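PDB 4ZQU: CdiI toxin from Salmonella enterica subsp. enterica serovar Rubislaw str. ATCC 10717, which neutralizes its cognate CdiA toxin as the immunity protein of a contact-dependent growth inhibition system. Local coordinates for residues 123-135 with 151-164. Residues are numbered along the deposited sequence; the frame is centred on the assembly and turned at random.
Sequences CCNHDAITISPTR and DNVILSVDSSPTEI
Strand 153-155 pairs with strand 129-133 in the antiparallel sheet, at 169° between their directions. Ile129 and Leu155 form one hydrogen-bonded pair, Ile131 and Val153 the next; in the latter Val153 N reaches Ile131 O at 2.7 Å. The non-hydrogen-bonded pair Thr130-Ile154 lies between them, its side chains on the other face. There, with CG1 of Ile154 beside the backbone N (chi1 -43°), CG2 lies anti to it and rests on Ala128 CB at 3.7 Å. Farther along, Ser132 OG donates to Asn152 OD1 (2.8 Å), coming from above the amide plane, 42° out of it, while the Pro133 ring passes Asp151, whose OD1 is held by Thr145; Lys70 of the CdiA-CT toxin chain bonds to Pro133 O. At the opposite end, beyond Leu155, Val157 CG1 fits into the 125-128 turn, 3.4 Å from His126 O, and a water links Val157 N to Asp127 O. Asn125 OD1 braces this turn, accepting from Asp127 N (an Asx turn) and from Ala128 N, the two together an Asx motif. Helix 161-172, opened by the capping box of Ser160 and Glu163, lies against the face of Ile129 and Ile131. Ile129 CD1 meets Ile164 CD1 at 3.8 Å, the side chains crossing at about a right angle. Ile131 and Val153 pack farther along this helix on Ala171, and strand 118-124 flanks 129-133 on its other edge.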
# COMPACT_ATOMS: atom_id res chain seq x y z
N CYS B 123 13.04 -1.03 -4.50
CA CYS B 123 13.54 -0.41 -3.28
C CYS B 123 15.06 -0.58 -3.22
O CYS B 123 15.59 -1.60 -3.66
CB CYS B 123 12.89 -1.02 -2.05
SG CYS B 123 13.47 -0.34 -0.48
N CYS B 124 15.76 0.41 -2.69
CA CYS B 124 17.22 0.36 -2.63
C CYS B 124 17.74 0.95 -1.33
O CYS B 124 17.32 2.02 -0.91
CB CYS B 124 17.83 1.09 -3.82
SG CYS B 124 19.63 1.29 -3.77
N ASN B 125 18.66 0.23 -0.68
CA ASN B 125 19.36 0.78 0.47
C ASN B 125 20.83 0.38 0.44
O ASN B 125 21.35 -0.01 -0.61
CB ASN B 125 18.70 0.33 1.78
CG ASN B 125 18.53 -1.18 1.88
OD1 ASN B 125 19.21 -1.95 1.20
ND2 ASN B 125 17.62 -1.61 2.75
N HIS B 126 21.49 0.47 1.58
CA HIS B 126 22.90 0.14 1.68
C HIS B 126 23.13 -1.35 1.44
O HIS B 126 24.22 -1.77 1.06
CB HIS B 126 23.45 0.53 3.05
CG HIS B 126 22.78 -0.17 4.19
ND1 HIS B 126 23.08 -1.47 4.55
CD2 HIS B 126 21.82 0.24 5.05
CE1 HIS B 126 22.33 -1.82 5.58
NE2 HIS B 126 21.56 -0.80 5.91
N ASP B 127 22.09 -2.15 1.65
CA ASP B 127 22.21 -3.60 1.67
C ASP B 127 22.02 -4.24 0.30
O ASP B 127 22.83 -5.06 -0.12
CB ASP B 127 21.21 -4.19 2.65
CG ASP B 127 21.35 -5.69 2.79
OD1 ASP B 127 22.34 -6.13 3.43
OD2 ASP B 127 20.49 -6.43 2.28
N ALA B 128 20.94 -3.87 -0.40
CA ALA B 128 20.64 -4.48 -1.69
C ALA B 128 19.60 -3.69 -2.48
O ALA B 128 18.91 -2.83 -1.93
CB ALA B 128 20.16 -5.92 -1.50
N ILE B 129 19.49 -3.99 -3.77
CA ILE B 129 18.42 -3.48 -4.61
C ILE B 129 17.36 -4.56 -4.79
O ILE B 129 17.63 -5.62 -5.35
CB ILE B 129 18.93 -3.03 -5.98
CG1 ILE B 129 20.01 -1.95 -5.82
CG2 ILE B 129 17.78 -2.52 -6.84
CD1 ILE B 129 20.67 -1.56 -7.13
N THR B 130 16.14 -4.30 -4.32
CA THR B 130 15.08 -5.30 -4.38
C THR B 130 14.02 -4.95 -5.42
O THR B 130 13.39 -3.89 -5.35
CB THR B 130 14.40 -5.47 -3.01
OG1 THR B 130 15.38 -5.76 -2.01
CG2 THR B 130 13.38 -6.60 -3.06
N ILE B 131 13.84 -5.84 -6.38
CA ILE B 131 12.81 -5.69 -7.40
C ILE B 131 11.73 -6.74 -7.18
O ILE B 131 11.99 -7.94 -7.29
CB ILE B 131 13.39 -5.81 -8.82
CG1 ILE B 131 14.67 -4.96 -8.95
CG2 ILE B 131 12.36 -5.39 -9.86
CD1 ILE B 131 15.29 -4.99 -10.32
N SER B 132 10.53 -6.28 -6.85
CA SER B 132 9.46 -7.18 -6.40
C SER B 132 8.29 -7.22 -7.38
O SER B 132 7.66 -6.21 -7.64
CB SER B 132 8.97 -6.75 -5.02
OG SER B 132 8.00 -7.66 -4.51
N PRO B 133 8.00 -8.42 -7.92
CA PRO B 133 6.85 -8.59 -8.81
C PRO B 133 5.53 -8.58 -8.04
O PRO B 133 5.53 -8.70 -6.81
CB PRO B 133 7.12 -9.95 -9.46
CG PRO B 133 7.89 -10.70 -8.42
CD PRO B 133 8.74 -9.68 -7.71
N THR B 134 4.42 -8.44 -8.76
CA THR B 134 3.11 -8.42 -8.13
C THR B 134 2.12 -9.33 -8.85
O THR B 134 2.39 -9.81 -9.95
CB THR B 134 2.51 -7.00 -8.10
OG1 THR B 134 2.38 -6.50 -9.44
CG2 THR B 134 3.39 -6.05 -7.30
N ARG B 135 0.97 -9.56 -8.22
CA ARG B 135 -0.15 -10.20 -8.89
C ARG B 135 -1.22 -9.15 -9.16
O ARG B 135 -1.74 -8.53 -8.23
CB ARG B 135 -0.73 -11.35 -8.05
CG ARG B 135 -1.99 -11.96 -8.65
CD ARG B 135 -2.29 -13.34 -8.09
NE ARG B 135 -1.99 -13.45 -6.67
CZ ARG B 135 -1.61 -14.57 -6.07
NH1 ARG B 135 -1.48 -15.69 -6.78
NH2 ARG B 135 -1.37 -14.58 -4.77
N ASP B 151 10.19 -14.78 -4.77
CA ASP B 151 10.27 -14.50 -6.20
C ASP B 151 10.80 -13.10 -6.50
O ASP B 151 10.84 -12.69 -7.65
CB ASP B 151 8.90 -14.68 -6.85
CG ASP B 151 7.87 -13.72 -6.31
OD1 ASP B 151 6.91 -13.43 -7.05
OD2 ASP B 151 8.02 -13.26 -5.16
N ASN B 152 11.22 -12.38 -5.46
CA ASN B 152 11.82 -11.07 -5.66
C ASN B 152 13.18 -11.16 -6.33
O ASN B 152 13.95 -12.09 -6.07
CB ASN B 152 11.96 -10.32 -4.33
CG ASN B 152 10.62 -9.91 -3.75
OD1 ASN B 152 9.60 -9.90 -4.44
ND2 ASN B 152 10.61 -9.56 -2.47
N VAL B 153 13.48 -10.20 -7.19
CA VAL B 153 14.80 -10.10 -7.79
C VAL B 153 15.68 -9.20 -6.93
O VAL B 153 15.53 -7.98 -6.93
CB VAL B 153 14.73 -9.54 -9.22
CG1 VAL B 153 16.13 -9.37 -9.79
CG2 VAL B 153 13.90 -10.47 -10.10
N ILE B 154 16.59 -9.82 -6.18
CA ILE B 154 17.48 -9.08 -5.30
C ILE B 154 18.85 -8.94 -5.94
O ILE B 154 19.49 -9.93 -6.29
CB ILE B 154 17.62 -9.76 -3.93
CG1 ILE B 154 16.25 -10.23 -3.44
CG2 ILE B 154 18.26 -8.81 -2.93
CD1 ILE B 154 16.31 -11.02 -2.15
N LEU B 155 19.31 -7.70 -6.09
CA LEU B 155 20.58 -7.42 -6.74
C LEU B 155 21.55 -6.72 -5.80
O LEU B 155 21.13 -6.08 -4.84
CB LEU B 155 20.37 -6.57 -7.99
CG LEU B 155 19.37 -7.09 -9.02
CD1 LEU B 155 19.20 -6.08 -10.14
CD2 LEU B 155 19.82 -8.43 -9.58
N SER B 156 22.84 -6.86 -6.08
CA SER B 156 23.87 -6.18 -5.32
C SER B 156 23.74 -4.67 -5.49
O SER B 156 23.25 -4.19 -6.52
CB SER B 156 25.26 -6.65 -5.76
OG SER B 156 26.29 -6.01 -5.02
N VAL B 157 24.18 -3.91 -4.49
CA VAL B 157 24.14 -2.45 -4.58
C VAL B 157 25.11 -1.91 -5.62
O VAL B 157 24.96 -0.78 -6.10
CB VAL B 157 24.45 -1.79 -3.21
CG1 VAL B 157 23.44 -2.21 -2.17
CG2 VAL B 157 25.86 -2.14 -2.76
N ASP B 158 26.10 -2.71 -5.99
CA ASP B 158 27.11 -2.31 -6.97
C ASP B 158 26.74 -2.79 -8.37
O ASP B 158 27.58 -2.75 -9.28
CB ASP B 158 28.49 -2.85 -6.59
CG ASP B 158 29.02 -2.24 -5.31
OD1 ASP B 158 28.62 -1.10 -4.97
OD2 ASP B 158 29.84 -2.90 -4.64
N SER B 159 25.51 -3.24 -8.54
CA SER B 159 25.03 -3.71 -9.83
C SER B 159 25.15 -2.62 -10.89
O SER B 159 24.83 -1.47 -10.62
CB SER B 159 23.57 -4.18 -9.74
OG SER B 159 23.43 -5.26 -8.83
N SER B 160 25.61 -2.99 -12.07
CA SER B 160 25.66 -2.06 -13.19
C SER B 160 24.24 -1.74 -13.66
O SER B 160 23.32 -2.51 -13.40
CB SER B 160 26.49 -2.64 -14.34
OG SER B 160 25.78 -3.67 -15.01
N PRO B 161 24.07 -0.60 -14.34
CA PRO B 161 22.77 -0.23 -14.94
C PRO B 161 22.19 -1.33 -15.83
O PRO B 161 20.98 -1.54 -15.84
CB PRO B 161 23.12 1.01 -15.76
CG PRO B 161 24.23 1.64 -15.01
CD PRO B 161 25.05 0.50 -14.46
N THR B 162 23.06 -2.01 -16.58
CA THR B 162 22.63 -3.10 -17.45
C THR B 162 22.10 -4.27 -16.62
O THR B 162 21.09 -4.88 -16.96
CB THR B 162 23.77 -3.58 -18.36
OG1 THR B 162 24.29 -2.47 -19.11
CG2 THR B 162 23.28 -4.65 -19.32
N GLU B 163 22.80 -4.57 -15.53
CA GLU B 163 22.39 -5.63 -14.61
C GLU B 163 21.06 -5.29 -13.94
O GLU B 163 20.24 -6.17 -13.67
CB GLU B 163 23.47 -5.87 -13.55
CG GLU B 163 24.74 -6.50 -14.10
CD GLU B 163 25.86 -6.55 -13.08
OE1 GLU B 163 25.69 -6.00 -11.97
OE2 GLU B 163 26.92 -7.13 -13.39
N ILE B 164 20.85 -4.00 -13.68
CA ILE B 164 19.62 -3.54 -13.04
C ILE B 164 18.43 -3.63 -14.00
O ILE B 164 17.37 -4.14 -13.64
CB ILE B 164 19.77 -2.10 -12.53
CG1 ILE B 164 20.78 -2.07 -11.37
CG2 ILE B 164 18.44 -1.55 -12.07
CD1 ILE B 164 21.02 -0.69 -10.80
O HOH W 1 24.81 -5.34 -2.31